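Local coordinates for HRDC domain-containing protein (PDB 3CYM) that is uncharacterised but probably binds nucleic acid and acts as a ribonuclease D-like 3'-5' exonuclease, at residues A124-G129 and P383-I388; A196-D201 and A416-V421. One frame throughout, in Å; residues are numbered along the deposited sequence.

Interaction 1. Residues A124-G129 and P383-I388; sequences AARLLG and PVEIVI
Arg126, in the last turn of helix 121-127, reaches across to Pro383, Glu385 and Ile386 at the start of the short helix 384-387, and it illustrates how one long side chain can be apolar at its root and ionic at its tip. Its CB lies 3.7 Å from Ile386 CD1, and CG is only a little farther from the same methyl. Bends at chi2 (-81°) and chi3 (-79°) then turn the chain over the isoleucine, and NE passes beside CD1. At the guanidinium, Ile386 CG1 sits over the centre of one face, 3.5 Å from Arg126 CZ. Arg126 NH2 approaches Pro383 CG, while NH1 makes a salt bridge with Glu385 OE2, a pair modelled at 2.4 Å; because both residues were deposited in two conformers, that short distance is doubtful. The carboxylate meets the guanidinium at its edge with the two planes turned 66° apart. A water donates to Glu385 OE2 and accepts a weak bond from Arg126 NH2.

Beside the ion pair, Leu127 CD2 touches Ile386 CG2 at 3.7 Å, the two side chains crossing at about a right angle. The ring of Pro383 presses on the helix end, its CD 3.0 Å from Arg126 O, beside the Schellman motif that ends at Gly129; Pro383 itself is the N-cap residue of helix 384-387. An alanine in place of Ile386 would probably open a gap beside Leu127 and leave the Arg126 guanidinium freer to turn away from Glu385. Phe133 adds a cation-pi partner to the arginine. The exonuclease and C-terminal family regions thus meet here through an arginine whose charge is probably offset by Glu385 and one face of which is spent on the hydrocarbon of Ile386.

Interaction 2. Residues A196-D201 and A416-V421; sequences AQEEFD and ARDWQV. With GOL (glycerol), chain D.
Glu198 and Glu199, neighbours on helix 193-207, meet Arg417 and Trp419 at the start of helix 418-433 in two different ways, a worked example of how carboxylates can serve a helix N terminus and a basic side chain side by side.

The ionic part belongs to Glu199. Arg417 grips it side-on: NE donates to OE1 at 2.8 Å, and NH1 donates to OE2 in a nearly straight bond (174°) that uses the syn lone pair and lies in the guanidinium plane.

Hydrogen bonds from uncharged donors come next: Trp419 NE1 also donates a hydrogen bond to Glu199 OE1, at 2.8 Å, coming from the opposite face of the carboxylate to Arg417 NE. Glu198, its chain extended beyond CG, brings OE2 to Trp419 N at 3.1 Å, in the first turn of the helix, and a water links this oxygen to Asp418 N.

Contacts of the rings complete the set. Glu198 CB lies 3.6 Å from Trp419 CD1, and the indole stacks with Trp195, while Tyr202 offers a cation-pi contact to Arg417.

A glycerol, probably from the crystallisation liquor, takes a bond on O1 from Arg417 NH1. With three donors on its two oxygens, Glu199 is well satisfied in its buried setting, and the arginine and indole N-H groups would probably stabilise its negative charge.

From the N terminus the chain builds the exonuclease sheet, then passes through helix 121-127 and later helix 193-207 before making its long excursion through the HRDC family region. On its return, residues 383-388 close interaction 1 against 124-129, a loop of 253 intervening residues; residues 416-421 then close interaction 2 against 196-201. The segments alternate, so the two loops cross instead of nesting. Their centres lie 11 Å apart and the contacts adjoin: Leu127 CD1 packs on Ala196 CA at 3.6 Å, and Gln420 NE2 lies 3.0 Å from Ile386 O. Together they tie the C-terminal helices 384-387 and 418-433 to helices 121-127 and 193-207.

Interaction 1. Residues A124-G129 and P383-I388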
loop_
_atom_site.group_PDB
_atom_site.type_symbol
_atom_site.label_atom_id
_atom_site.label_comp_id
_atom_site.label_asym_id
_atom_site.label_seq_id
_atom_site.Cartn_x
_atom_site.Cartn_y
_atom_site.Cartn_z
ATOM N N ALA A 124 -4.958 15.420 -0.761
ATOM C CA ALA A 124 -5.759 16.635 -0.922
ATOM C C ALA A 124 -7.218 16.470 -0.481
ATOM O O ALA A 124 -7.754 17.334 0.202
ATOM C CB ALA A 124 -5.692 17.123 -2.358
ATOM N N ALA A 125 -7.848 15.355 -0.841
ATOM C CA ALA A 125 -9.237 15.094 -0.424
ATOM C C ALA A 125 -9.414 15.023 1.093
ATOM O O ALA A 125 -10.393 15.542 1.622
ATOM C CB ALA A 125 -9.765 13.826 -1.079
ATOM N N ARG A 126 -8.455 14.393 1.771
ATOM C CA ARG A 126 -8.437 14.245 3.235
ATOM C C ARG A 126 -8.295 15.590 3.936
ATOM O O ARG A 126 -9.027 15.908 4.872
ATOM C CB ARG A 126 -7.248 13.383 3.680
ATOM C CG ARG A 126 -7.078 12.061 2.991
ATOM C CD ARG A 126 -7.969 11.016 3.571
ATOM N NE ARG A 126 -7.489 10.449 4.827
ATOM C CZ ARG A 126 -8.023 10.696 6.020
ATOM N NH1 ARG A 126 -7.514 10.124 7.103
ATOM N NH2 ARG A 126 -9.056 11.516 6.139
ATOM N N LEU A 127 -7.320 16.382 3.482
ATOM C CA LEU A 127 -7.113 17.748 4.006
ATOM C C LEU A 127 -8.370 18.604 3.854
ATOM O O LEU A 127 -8.720 19.359 4.758
ATOM C CB LEU A 127 -5.933 18.436 3.321
ATOM C CG LEU A 127 -4.509 18.034 3.727
ATOM C CD1 LEU A 127 -3.574 18.457 2.624
ATOM C CD2 LEU A 127 -4.091 18.668 5.040
ATOM N N LEU A 128 -9.047 18.447 2.716
ATOM C CA LEU A 128 -10.329 19.091 2.415
ATOM C C LEU A 128 -11.485 18.582 3.275
ATOM O O LEU A 128 -12.561 19.180 3.298
ATOM C CB LEU A 128 -10.675 18.876 0.939
ATOM C CG LEU A 128 -10.513 20.016 -0.072
ATOM C CD1 LEU A 128 -9.591 21.110 0.441
ATOM C CD2 LEU A 128 -10.015 19.464 -1.404
ATOM N N GLY A 129 -11.274 17.458 3.946
ATOM C CA GLY A 129 -12.255 16.935 4.874
ATOM C C GLY A 129 -13.144 15.860 4.294
ATOM O O GLY A 129 -14.120 15.474 4.932
ATOM N N PRO A 383 -9.687 16.280 9.229
ATOM C CA PRO A 383 -9.736 15.069 10.052
ATOM C C PRO A 383 -8.589 15.028 11.062
ATOM O O PRO A 383 -7.457 15.390 10.730
ATOM C CB PRO A 383 -9.604 13.939 9.029
ATOM C CG PRO A 383 -10.131 14.512 7.774
ATOM C CD PRO A 383 -9.732 15.955 7.797
ATOM N N VAL A 384 -8.902 14.617 12.291
ATOM C CA VAL A 384 -7.944 14.657 13.407
ATOM C C VAL A 384 -6.659 13.847 13.135
ATOM O O VAL A 384 -5.567 14.254 13.526
ATOM C CB VAL A 384 -8.642 14.307 14.764
ATOM C CG1 VAL A 384 -9.230 12.907 14.748
ATOM C CG2 VAL A 384 -7.695 14.490 15.942
ATOM N N GLU A 385 -6.803 12.740 12.405
ATOM C CA GLU A 385 -5.653 11.908 12.059
ATOM C C GLU A 385 -4.773 12.555 10.995
ATOM O O GLU A 385 -3.597 12.227 10.905
ATOM C CB GLU A 385 -6.069 10.482 11.660
ATOM C CG GLU A 385 -6.631 10.293 10.246
ATOM C CD GLU A 385 -7.004 8.833 9.955
ATOM O OE1 GLU A 385 -6.779 7.968 10.825
ATOM O OE2 GLU A 385 -7.526 8.551 8.855
ATOM N N ILE A 386 -5.343 13.483 10.224
ATOM C CA ILE A 386 -4.623 14.225 9.172
ATOM C C ILE A 386 -3.875 15.447 9.747
ATOM O O ILE A 386 -2.752 15.750 9.321
ATOM C CB ILE A 386 -5.595 14.597 7.997
ATOM C CG1 ILE A 386 -6.008 13.333 7.235
ATOM C CG2 ILE A 386 -4.998 15.617 7.015
ATOM C CD1 ILE A 386 -4.866 12.633 6.442
ATOM N N VAL A 387 -4.493 16.118 10.725
ATOM C CA VAL A 387 -3.889 17.246 11.465
ATOM C C VAL A 387 -2.481 16.899 11.977
ATOM O O VAL A 387 -1.537 17.675 11.805
ATOM C CB VAL A 387 -4.803 17.702 12.649
ATOM C CG1 VAL A 387 -4.120 18.745 13.501
ATOM C CG2 VAL A 387 -6.108 18.264 12.133
ATOM N N ILE A 388 -2.363 15.724 12.596
ATOM C CA ILE A 388 -1.086 15.116 12.969
ATOM C C ILE A 388 -1.328 13.626 13.192
ATOM O O ILE A 388 -2.426 13.239 13.611
ATOM C CB ILE A 388 -0.438 15.796 14.221
ATOM C CG1 ILE A 388 0.985 15.262 14.465
ATOM C CG2 ILE A 388 -1.352 15.699 15.451
ATOM C CD1 ILE A 388 1.877 16.211 15.190
HETATM O O HOH W 1 -10.027 9.785 8.649
#

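Interaction 2. Residues A196-D201 and A416-V421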
loop_
_atom_site.group_PDB
_atom_site.type_symbol
_atom_site.label_atom_id
_atom_site.label_comp_id
_atom_site.label_asym_id
_atom_site.label_seq_id
_atom_site.Cartn_x
_atom_site.Cartn_y
_atom_site.Cartn_z
ATOM N N ALA A 196 -1.122 21.159 1.768
ATOM C CA ALA A 196 -1.140 20.198 0.663
ATOM C C ALA A 196 0.249 19.991 0.065
ATOM O O ALA A 196 0.751 18.863 0.052
ATOM C CB ALA A 196 -2.131 20.624 -0.402
ATOM N N GLN A 197 0.877 21.084 -0.375
ATOM C CA GLN A 197 2.223 21.027 -0.944
ATOM C C GLN A 197 3.256 20.311 -0.054
ATOM O O GLN A 197 3.998 19.452 -0.547
ATOM C CB GLN A 197 2.703 22.430 -1.344
ATOM C CG GLN A 197 3.907 22.449 -2.288
ATOM C CD GLN A 197 3.780 21.436 -3.424
ATOM O OE1 GLN A 197 2.803 21.441 -4.179
ATOM N NE2 GLN A 197 4.772 20.566 -3.548
ATOM N N GLU A 198 3.271 20.634 1.245
ATOM C CA GLU A 198 4.152 19.966 2.231
ATOM C C GLU A 198 3.871 18.467 2.369
ATOM O O GLU A 198 4.789 17.666 2.606
ATOM C CB GLU A 198 4.014 20.613 3.614
ATOM C CG GLU A 198 4.710 21.951 3.785
ATOM C CD GLU A 198 4.788 22.397 5.242
ATOM O OE1 GLU A 198 4.690 23.616 5.495
ATOM O OE2 GLU A 198 4.951 21.537 6.135
ATOM N N GLU A 199 2.597 18.094 2.241
ATOM C CA GLU A 199 2.207 16.701 2.320
ATOM C C GLU A 199 2.604 15.955 1.060
ATOM O O GLU A 199 2.886 14.759 1.120
ATOM C CB GLU A 199 0.709 16.555 2.582
ATOM C CG GLU A 199 0.250 16.978 3.964
ATOM C CD GLU A 199 0.940 16.219 5.072
ATOM O OE1 GLU A 199 1.712 16.857 5.820
ATOM O OE2 GLU A 199 0.720 14.992 5.192
ATOM N N PHE A 200 2.644 16.664 -0.071
ATOM C CA PHE A 200 3.087 16.075 -1.341
ATOM C C PHE A 200 4.605 15.857 -1.343
ATOM O O PHE A 200 5.098 14.766 -1.691
ATOM C CB PHE A 200 2.710 16.963 -2.531
ATOM C CG PHE A 200 1.245 17.270 -2.639
ATOM C CD1 PHE A 200 0.278 16.396 -2.143
ATOM C CD2 PHE A 200 0.829 18.435 -3.280
ATOM C CE1 PHE A 200 -1.066 16.698 -2.257
ATOM C CE2 PHE A 200 -0.508 18.739 -3.406
ATOM C CZ PHE A 200 -1.462 17.874 -2.902
ATOM N N ASP A 201 5.334 16.911 -0.967
ATOM C CA ASP A 201 6.780 16.858 -0.777
ATOM C C ASP A 201 7.223 15.648 0.051
ATOM O O ASP A 201 8.138 14.929 -0.338
ATOM C CB ASP A 201 7.260 18.133 -0.080
ATOM C CG ASP A 201 7.241 19.351 -0.985
ATOM O OD1 ASP A 201 7.077 19.205 -2.213
ATOM O OD2 ASP A 201 7.407 20.467 -0.454
ATOM N N ALA A 416 6.633 14.708 11.811
ATOM C CA ALA A 416 5.547 15.646 11.518
ATOM C C ALA A 416 6.046 16.820 10.705
ATOM O O ALA A 416 7.156 17.315 10.908
ATOM C CB ALA A 416 4.881 16.146 12.801
ATOM N N ARG A 417 5.196 17.286 9.805
ATOM C CA ARG A 417 5.546 18.368 8.902
ATOM C C ARG A 417 5.526 19.703 9.618
ATOM O O ARG A 417 4.903 19.836 10.676
ATOM C CB ARG A 417 4.603 18.372 7.699
ATOM C CG ARG A 417 5.083 17.506 6.551
ATOM C CD ARG A 417 5.176 16.042 6.934
ATOM N NE ARG A 417 3.881 15.390 6.787
ATOM C CZ ARG A 417 3.493 14.305 7.446
ATOM N NH1 ARG A 417 2.291 13.801 7.213
ATOM N NH2 ARG A 417 4.283 13.727 8.338
ATOM N N ASP A 418 6.226 20.677 9.043
ATOM C CA ASP A 418 6.300 22.023 9.599
ATOM C C ASP A 418 4.930 22.648 9.843
ATOM O O ASP A 418 4.730 23.282 10.871
ATOM C CB ASP A 418 7.134 22.941 8.700
ATOM C CG ASP A 418 8.580 22.491 8.572
ATOM O OD1 ASP A 418 9.005 21.567 9.305
ATOM O OD2 ASP A 418 9.293 23.076 7.728
ATOM N N TRP A 419 3.987 22.461 8.917
ATOM C CA TRP A 419 2.643 23.027 9.085
ATOM C C TRP A 419 1.883 22.396 10.254
ATOM O O TRP A 419 1.100 23.073 10.917
ATOM C CB TRP A 419 1.815 22.951 7.795
ATOM C CG TRP A 419 1.353 21.568 7.383
ATOM C CD1 TRP A 419 2.013 20.696 6.566
ATOM C CD2 TRP A 419 0.125 20.919 7.747
ATOM N NE1 TRP A 419 1.283 19.542 6.405
ATOM C CE2 TRP A 419 0.113 19.655 7.109
ATOM C CE3 TRP A 419 -0.970 21.282 8.546
ATOM C CZ2 TRP A 419 -0.941 18.741 7.261
ATOM C CZ3 TRP A 419 -2.023 20.378 8.688
ATOM C CH2 TRP A 419 -1.997 19.122 8.051
ATOM N N GLN A 420 2.140 21.112 10.499
ATOM C CA GLN A 420 1.476 20.370 11.560
ATOM C C GLN A 420 1.992 20.839 12.901
ATOM O O GLN A 420 1.210 21.096 13.796
ATOM C CB GLN A 420 1.686 18.869 11.397
ATOM C CG GLN A 420 1.198 18.342 10.075
ATOM C CD GLN A 420 1.275 16.855 9.970
ATOM O OE1 GLN A 420 2.300 16.248 10.271
ATOM N NE2 GLN A 420 0.183 16.246 9.543
ATOM N N VAL A 421 3.312 20.984 12.999
ATOM C CA VAL A 421 3.999 21.527 14.178
ATOM C C VAL A 421 3.579 22.973 14.495
ATOM O O VAL A 421 3.250 23.289 15.633
ATOM C CB VAL A 421 5.541 21.418 14.014
ATOM C CG1 VAL A 421 6.269 22.063 15.179
ATOM C CG2 VAL A 421 5.954 19.964 13.886
HETATM C C1 GOL D . 0.514 11.360 8.782
HETATM O O1 GOL D . 1.712 11.763 9.413
HETATM C C2 GOL D . -0.481 12.512 8.842
HETATM O O2 GOL D . -1.545 12.129 9.676
HETATM C C3 GOL D . -1.005 12.838 7.445
HETATM O O3 GOL D . -1.228 14.228 7.337
HETATM O O HOH W 2 7.391 19.913 6.438
#